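Ras GTPase-activating-like protein rng2 (Schizosaccharomyces pombe, PDB 1P2X) binds actin filaments through its calponin-homology domain and is required to build the contractile F-actin ring at the division site. Local coordinates at residues D14-W19 and Y107-L112. Numbering follows the deposited sequence.
Sequences DEAKKW and YCIHAL
Ala-16 rests its CB against both Ile-109 and the imidazole of His-110, lying 3.6 Å from Ile-109 CG2 and 3.7 Å from His-110 CD2. The two segments belong to helices 2-23 and 102-117 of the calponin-homology fold, the actin-binding domain of Rng2, and their crossing near the centre of the chain exemplifies an apolar seam, built by side chains of both helices and flanked by buried polar groups that have partners of their own. Here the axes of the two segments approach to 9.4 Å at an angle of 54°. Ala-16 and His-110 bring their CA atoms nearest, 6.1 Å apart. One turn on from Ala-16, Trp-19 extends the apolar seam: with its CG anti to the backbone N (chi1 -179°), the indole reaches over to the second helix, where CE3 meets Ile-109 CG2 at 3.9 Å and CH2 approaches Leu-112 CD2. Leu-112 also packs on Phe-76 and Ile-80 of helix 76-82, joining the pair to that helix. The other flank is polar. His-110 NE2 is hydrogen-bonded to the carbonyl O of Arg-12, which helps to hold the ring's rotation, while Phe-156 meets the ring edge-to-face. An alanine in place of His-110 would probably leave the Arg-12 carbonyl without this bond across the helices and open a gap beside Ala-16. Glu-15 OE2 forms a salt bridge with Arg-12 NH2 and accepts a hydrogen bond from Ser-128 N. The Glu-15 carboxylate is turned 52° from the imidazole plane, and OE1 comes in at the ring's edge, in plane, 3.2 Å from His-110 CE1.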
loop_
_atom_site.group_PDB
_atom_site.type_symbol
_atom_site.label_atom_id
_atom_site.label_comp_id
_atom_site.label_asym_id
_atom_site.label_seq_id
_atom_site.Cartn_x
_atom_site.Cartn_y
_atom_site.Cartn_z
ATOM N N ASP A 14 4.885 -5.442 -3.997
ATOM C CA ASP A 14 4.460 -5.915 -5.317
ATOM C C ASP A 14 3.063 -6.552 -5.255
ATOM O O ASP A 14 2.224 -6.328 -6.129
ATOM C CB ASP A 14 5.472 -6.938 -5.853
ATOM C CG ASP A 14 5.295 -7.216 -7.322
ATOM O OD1 ASP A 14 4.951 -8.367 -7.693
ATOM O OD2 ASP A 14 5.501 -6.294 -8.144
ATOM N N GLU A 15 2.832 -7.355 -4.222
ATOM C CA GLU A 15 1.549 -8.027 -4.025
ATOM C C GLU A 15 0.397 -7.034 -3.805
ATOM O O GLU A 15 -0.687 -7.198 -4.361
ATOM C CB GLU A 15 1.649 -9.006 -2.841
ATOM C CG GLU A 15 2.570 -10.197 -3.099
ATOM C CD GLU A 15 3.039 -10.870 -1.824
ATOM O OE1 GLU A 15 2.600 -10.449 -0.730
ATOM O OE2 GLU A 15 3.850 -11.818 -1.908
ATOM N N ALA A 16 0.643 -6.010 -2.995
ATOM C CA ALA A 16 -0.356 -4.981 -2.731
ATOM C C ALA A 16 -0.606 -4.175 -4.014
ATOM O O ALA A 16 -1.742 -3.799 -4.300
ATOM C CB ALA A 16 0.123 -4.050 -1.607
ATOM N N LYS A 17 0.453 -3.903 -4.773
ATOM C CA LYS A 17 0.314 -3.152 -6.012
ATOM C C LYS A 17 -0.590 -3.939 -6.949
ATOM O O LYS A 17 -1.629 -3.443 -7.380
ATOM C CB LYS A 17 1.670 -2.917 -6.693
ATOM C CG LYS A 17 1.603 -1.971 -7.887
ATOM C CD LYS A 17 2.910 -1.907 -8.690
ATOM C CE LYS A 17 3.164 -3.219 -9.423
ATOM N NZ LYS A 17 4.319 -3.158 -10.342
ATOM N N LYS A 18 -0.194 -5.169 -7.254
ATOM C CA LYS A 18 -0.974 -6.022 -8.150
ATOM C C LYS A 18 -2.451 -6.095 -7.767
ATOM O O LYS A 18 -3.314 -5.999 -8.631
ATOM C CB LYS A 18 -0.407 -7.445 -8.170
ATOM C CG LYS A 18 0.996 -7.597 -8.757
ATOM C CD LYS A 18 1.451 -9.041 -8.548
ATOM C CE LYS A 18 1.274 -9.449 -7.066
ATOM N NZ LYS A 18 1.227 -10.926 -6.794
ATOM N N TRP A 19 -2.729 -6.281 -6.478
ATOM C CA TRP A 19 -4.098 -6.371 -5.983
ATOM C C TRP A 19 -4.873 -5.113 -6.343
ATOM O O TRP A 19 -6.003 -5.181 -6.816
ATOM C CB TRP A 19 -4.116 -6.565 -4.462
ATOM C CG TRP A 19 -5.505 -6.676 -3.934
ATOM C CD1 TRP A 19 -6.359 -7.729 -4.094
ATOM C CD2 TRP A 19 -6.246 -5.659 -3.247
ATOM N NE1 TRP A 19 -7.582 -7.433 -3.554
ATOM C CE2 TRP A 19 -7.543 -6.170 -3.020
ATOM C CE3 TRP A 19 -5.941 -4.366 -2.795
ATOM C CZ2 TRP A 19 -8.540 -5.435 -2.364
ATOM C CZ3 TRP A 19 -6.933 -3.635 -2.139
ATOM C CH2 TRP A 19 -8.218 -4.178 -1.931
ATOM N N TYR A 107 0.972 -2.597 4.563
ATOM C CA TYR A 107 0.415 -3.544 5.527
ATOM C C TYR A 107 -1.101 -3.369 5.585
ATOM O O TYR A 107 -1.854 -4.336 5.539
ATOM C CB TYR A 107 1.026 -3.285 6.908
ATOM C CG TYR A 107 0.494 -4.167 8.021
ATOM C CD1 TYR A 107 0.635 -5.554 7.978
ATOM C CD2 TYR A 107 -0.138 -3.606 9.126
ATOM C CE1 TYR A 107 0.152 -6.356 9.014
ATOM C CE2 TYR A 107 -0.626 -4.393 10.158
ATOM C CZ TYR A 107 -0.480 -5.761 10.097
ATOM O OH TYR A 107 -0.990 -6.530 11.111
ATOM N N CYS A 108 -1.541 -2.122 5.673
ATOM C CA CYS A 108 -2.960 -1.839 5.726
ATOM C C CYS A 108 -3.645 -2.378 4.471
ATOM O O CYS A 108 -4.726 -2.980 4.550
ATOM C CB CYS A 108 -3.195 -0.332 5.869
ATOM S SG CYS A 108 -4.939 0.148 5.809
ATOM N N ILE A 109 -3.009 -2.194 3.315
ATOM C CA ILE A 109 -3.581 -2.666 2.055
ATOM C C ILE A 109 -3.749 -4.191 2.010
ATOM O O ILE A 109 -4.731 -4.698 1.464
ATOM C CB ILE A 109 -2.728 -2.205 0.862
ATOM C CG1 ILE A 109 -2.860 -0.683 0.697
ATOM C CG2 ILE A 109 -3.142 -2.946 -0.407
ATOM C CD1 ILE A 109 -1.981 -0.095 -0.368
ATOM N N HIS A 110 -2.787 -4.918 2.575
ATOM C CA HIS A 110 -2.864 -6.375 2.602
ATOM C C HIS A 110 -4.048 -6.811 3.485
ATOM O O HIS A 110 -4.848 -7.662 3.093
ATOM C CB HIS A 110 -1.565 -6.988 3.155
ATOM C CG HIS A 110 -0.467 -7.134 2.141
ATOM N ND1 HIS A 110 0.099 -8.354 1.837
ATOM C CD2 HIS A 110 0.206 -6.214 1.409
ATOM C CE1 HIS A 110 1.073 -8.181 0.961
ATOM N NE2 HIS A 110 1.165 -6.890 0.689
ATOM N N ALA A 111 -4.153 -6.217 4.672
ATOM C CA ALA A 111 -5.213 -6.562 5.616
ATOM C C ALA A 111 -6.582 -6.265 4.998
ATOM O O ALA A 111 -7.506 -7.074 5.099
ATOM C CB ALA A 111 -5.032 -5.786 6.917
ATOM N N LEU A 112 -6.705 -5.106 4.352
ATOM C CA LEU A 112 -7.948 -4.751 3.682
ATOM C C LEU A 112 -8.286 -5.794 2.611
ATOM O O LEU A 112 -9.424 -6.249 2.522
ATOM C CB LEU A 112 -7.839 -3.373 3.032
ATOM C CG LEU A 112 -9.093 -2.880 2.296
ATOM C CD1 LEU A 112 -10.204 -2.637 3.320
ATOM C CD2 LEU A 112 -8.795 -1.598 1.505
#